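Local atomic coordinates of protein-glutaminase (Chryseobacterium proteolyticum, PDB entry 3A54), a protein that probably hydrolyses the side-chain amide of glutamine residues within proteins, turning them into glutamate and releasing ammonia, by a papain-like cysteine mechanism. Residues A[45-50]-A[194-199]. The protein carries 1 engineered substitution. Sequence-based numbering, arbitrary orientation. Where two conformers were deposited one is given.
Sequences LTQQFY and WSYHVA. Engineered in segment 45-50: Gln47 (natural residue Ala).
Gln47 O is gripped chiefly by the backbone N of Ser195, at 2.9 Å, with a weak and unsettled share from Ser195 OG. The CA of Trp194 adds a C-H...O contact at 3.3 Å to Gln47 O, so one carbonyl fastens the 45-50 segment to the corner where strand 191-194 gives way to strand 196-205. Gln47 is an engineered residue standing where nature has alanine, and its amide shows how the probable active-site cleft may receive a glutamine. Its CG sits beside the backbone N (chi1 -59°) and the chain runs extended from there, carrying the amide alongside the Trp194 indole. NE2 lies 3.1 Å above that ring, nearer the ring's border than its middle, with amide and indole planes 28° apart. The same NE2 donates to Tyr196 O at 2.9 Å, nearly straight (166°), on a lone pair in the carbonyl plane, while OE1 accepts from Cys156 N. Were Trp194 replaced by an alanine, the amide would probably lose its flat wall and Pro152 O its indole N-H. Further along, Tyr196 OH donates to Leu45 O at 2.6 Å, above the carbonyl plane by a modest tilt, with Leu45 O and Thr46 O at the edge of the phenol ring. Ser195 CB packs over a face of the Phe49 ring, 4.0 Å from its centroid, a CH-pi contact. A water joins Thr46 O, Gln48 O and Ser195 OG. His197, whose NE2 bonds Asp217, probably forms a cysteine-protease-like triad with it and Cys156. With one backbone bond and a tyrosine hydroxyl holding the segment's carbonyls, and the amide held at both ends near that triad, the chemistry is consistent with the engineered glutamine, carried by the pro-region, lying in the cleft much as a substrate glutamine might.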
loop_
_atom_site.group_PDB
_atom_site.type_symbol
_atom_site.label_atom_id
_atom_site.label_comp_id
_atom_site.label_asym_id
_atom_site.label_seq_id
_atom_site.Cartn_x
_atom_site.Cartn_y
_atom_site.Cartn_z
ATOM N N LEU A 45 2.738 4.005 4.521
ATOM C CA LEU A 45 3.291 3.274 3.380
ATOM C C LEU A 45 3.246 1.750 3.507
ATOM O O LEU A 45 2.664 1.075 2.656
ATOM C CB LEU A 45 4.699 3.766 3.035
ATOM C CG LEU A 45 5.210 3.402 1.645
ATOM C CD1 LEU A 45 4.240 3.889 0.564
ATOM C CD2 LEU A 45 6.597 3.980 1.422
ATOM N N THR A 46 3.852 1.202 4.553
ATOM C CA THR A 46 3.800 -0.245 4.734
ATOM C C THR A 46 2.375 -0.702 5.055
ATOM O O THR A 46 1.648 -0.013 5.775
ATOM C CB THR A 46 4.773 -0.734 5.836
ATOM O OG1 THR A 46 4.605 -2.145 6.022
ATOM C CG2 THR A 46 4.498 -0.033 7.152
ATOM N N GLN A 47 1.977 -1.856 4.518
ATOM C CA GLN A 47 0.681 -2.458 4.835
ATOM C C GLN A 47 0.706 -3.264 6.123
ATOM O O GLN A 47 -0.325 -3.751 6.581
ATOM C CB GLN A 47 0.255 -3.416 3.730
ATOM C CG GLN A 47 0.130 -2.783 2.387
ATOM C CD GLN A 47 -0.234 -3.795 1.321
ATOM O OE1 GLN A 47 0.642 -4.313 0.610
ATOM N NE2 GLN A 47 -1.531 -4.089 1.199
ATOM N N GLN A 48 1.889 -3.431 6.690
ATOM C CA GLN A 48 1.999 -4.345 7.806
ATOM C C GLN A 48 1.551 -3.770 9.141
ATOM O O GLN A 48 1.712 -2.584 9.422
ATOM C CB GLN A 48 3.407 -4.910 7.874
ATOM C CG GLN A 48 3.763 -5.609 6.583
ATOM C CD GLN A 48 5.073 -6.330 6.652
ATOM O OE1 GLN A 48 5.256 -7.233 7.462
ATOM N NE2 GLN A 48 5.991 -5.946 5.797
ATOM N N PHE A 49 0.935 -4.638 9.939
ATOM C CA PHE A 49 0.599 -4.302 11.318
ATOM C C PHE A 49 1.770 -4.655 12.219
ATOM O O PHE A 49 2.414 -5.697 12.052
ATOM C CB PHE A 49 -0.612 -5.081 11.817
ATOM C CG PHE A 49 -1.933 -4.511 11.395
ATOM C CD1 PHE A 49 -2.799 -5.247 10.594
ATOM C CD2 PHE A 49 -2.338 -3.263 11.849
ATOM C CE1 PHE A 49 -4.043 -4.735 10.234
ATOM C CE2 PHE A 49 -3.574 -2.750 11.488
ATOM C CZ PHE A 49 -4.425 -3.487 10.678
ATOM N N TYR A 50 2.036 -3.786 13.179
ATOM C CA TYR A 50 2.996 -4.064 14.231
ATOM C C TYR A 50 2.246 -4.159 15.545
ATOM O O TYR A 50 1.134 -3.670 15.676
ATOM C CB TYR A 50 4.082 -2.988 14.256
ATOM C CG TYR A 50 4.908 -3.056 13.006
ATOM C CD1 TYR A 50 4.468 -2.459 11.828
ATOM C CD2 TYR A 50 6.097 -3.776 12.977
ATOM C CE1 TYR A 50 5.209 -2.554 10.664
ATOM C CE2 TYR A 50 6.843 -3.868 11.825
ATOM C CZ TYR A 50 6.396 -3.252 10.672
ATOM O OH TYR A 50 7.135 -3.348 9.520
ATOM N N TRP A 194 -3.429 -6.845 6.504
ATOM C CA TRP A 194 -3.017 -5.520 6.058
ATOM C C TRP A 194 -3.767 -4.434 6.812
ATOM O O TRP A 194 -4.941 -4.610 7.148
ATOM C CB TRP A 194 -3.411 -5.305 4.603
ATOM C CG TRP A 194 -2.778 -6.150 3.559
ATOM C CD1 TRP A 194 -1.490 -6.611 3.513
ATOM C CD2 TRP A 194 -3.398 -6.548 2.340
ATOM N NE1 TRP A 194 -1.286 -7.310 2.337
ATOM C CE2 TRP A 194 -2.444 -7.272 1.598
ATOM C CE3 TRP A 194 -4.680 -6.355 1.799
ATOM C CZ2 TRP A 194 -2.730 -7.815 0.351
ATOM C CZ3 TRP A 194 -4.968 -6.903 0.569
ATOM C CH2 TRP A 194 -3.992 -7.615 -0.152
ATOM N N SER A 195 -3.108 -3.299 7.029
ATOM C CA SER A 195 -3.780 -2.110 7.563
ATOM C C SER A 195 -4.470 -1.315 6.453
ATOM O O SER A 195 -5.409 -0.563 6.715
ATOM C CB SER A 195 -2.783 -1.202 8.276
ATOM O OG SER A 195 -1.804 -0.738 7.360
ATOM N N TYR A 196 -3.980 -1.457 5.224
ATOM C CA TYR A 196 -4.620 -0.832 4.061
ATOM C C TYR A 196 -4.190 -1.572 2.809
ATOM O O TYR A 196 -3.262 -2.390 2.842
ATOM C CB TYR A 196 -4.238 0.660 3.941
ATOM C CG TYR A 196 -2.940 0.917 3.187
ATOM C CD1 TYR A 196 -1.699 0.712 3.794
ATOM C CD2 TYR A 196 -2.952 1.347 1.861
ATOM C CE1 TYR A 196 -0.508 0.941 3.097
ATOM C CE2 TYR A 196 -1.780 1.580 1.161
ATOM C CZ TYR A 196 -0.556 1.374 1.780
ATOM O OH TYR A 196 0.610 1.611 1.073
ATOM N N HIS A 197 -4.865 -1.289 1.705
ATOM C CA HIS A 197 -4.471 -1.819 0.410
ATOM C C HIS A 197 -4.770 -0.746 -0.632
ATOM O O HIS A 197 -5.566 0.162 -0.380
ATOM C CB HIS A 197 -5.211 -3.123 0.120
ATOM C CG HIS A 197 -4.741 -3.834 -1.115
ATOM N ND1 HIS A 197 -3.413 -3.901 -1.481
ATOM C CD2 HIS A 197 -5.426 -4.531 -2.056
ATOM C CE1 HIS A 197 -3.301 -4.598 -2.600
ATOM N NE2 HIS A 197 -4.507 -4.987 -2.974
ATOM N N VAL A 198 -4.117 -0.829 -1.784
ATOM C CA VAL A 198 -4.369 0.112 -2.870
ATOM C C VAL A 198 -4.264 -0.632 -4.188
ATOM O O VAL A 198 -3.511 -1.609 -4.299
ATOM C CB VAL A 198 -3.395 1.331 -2.832
ATOM C CG1 VAL A 198 -1.957 0.898 -3.082
ATOM C CG2 VAL A 198 -3.822 2.439 -3.831
ATOM N N ALA A 199 -5.038 -0.189 -5.176
ATOM C CA ALA A 199 -4.900 -0.671 -6.546
ATOM C C ALA A 199 -5.315 0.464 -7.478
ATOM O O ALA A 199 -5.737 1.528 -7.008
ATOM C CB ALA A 199 -5.745 -1.909 -6.777
HETATM O O HOH W 1 0.757 -0.293 8.385
#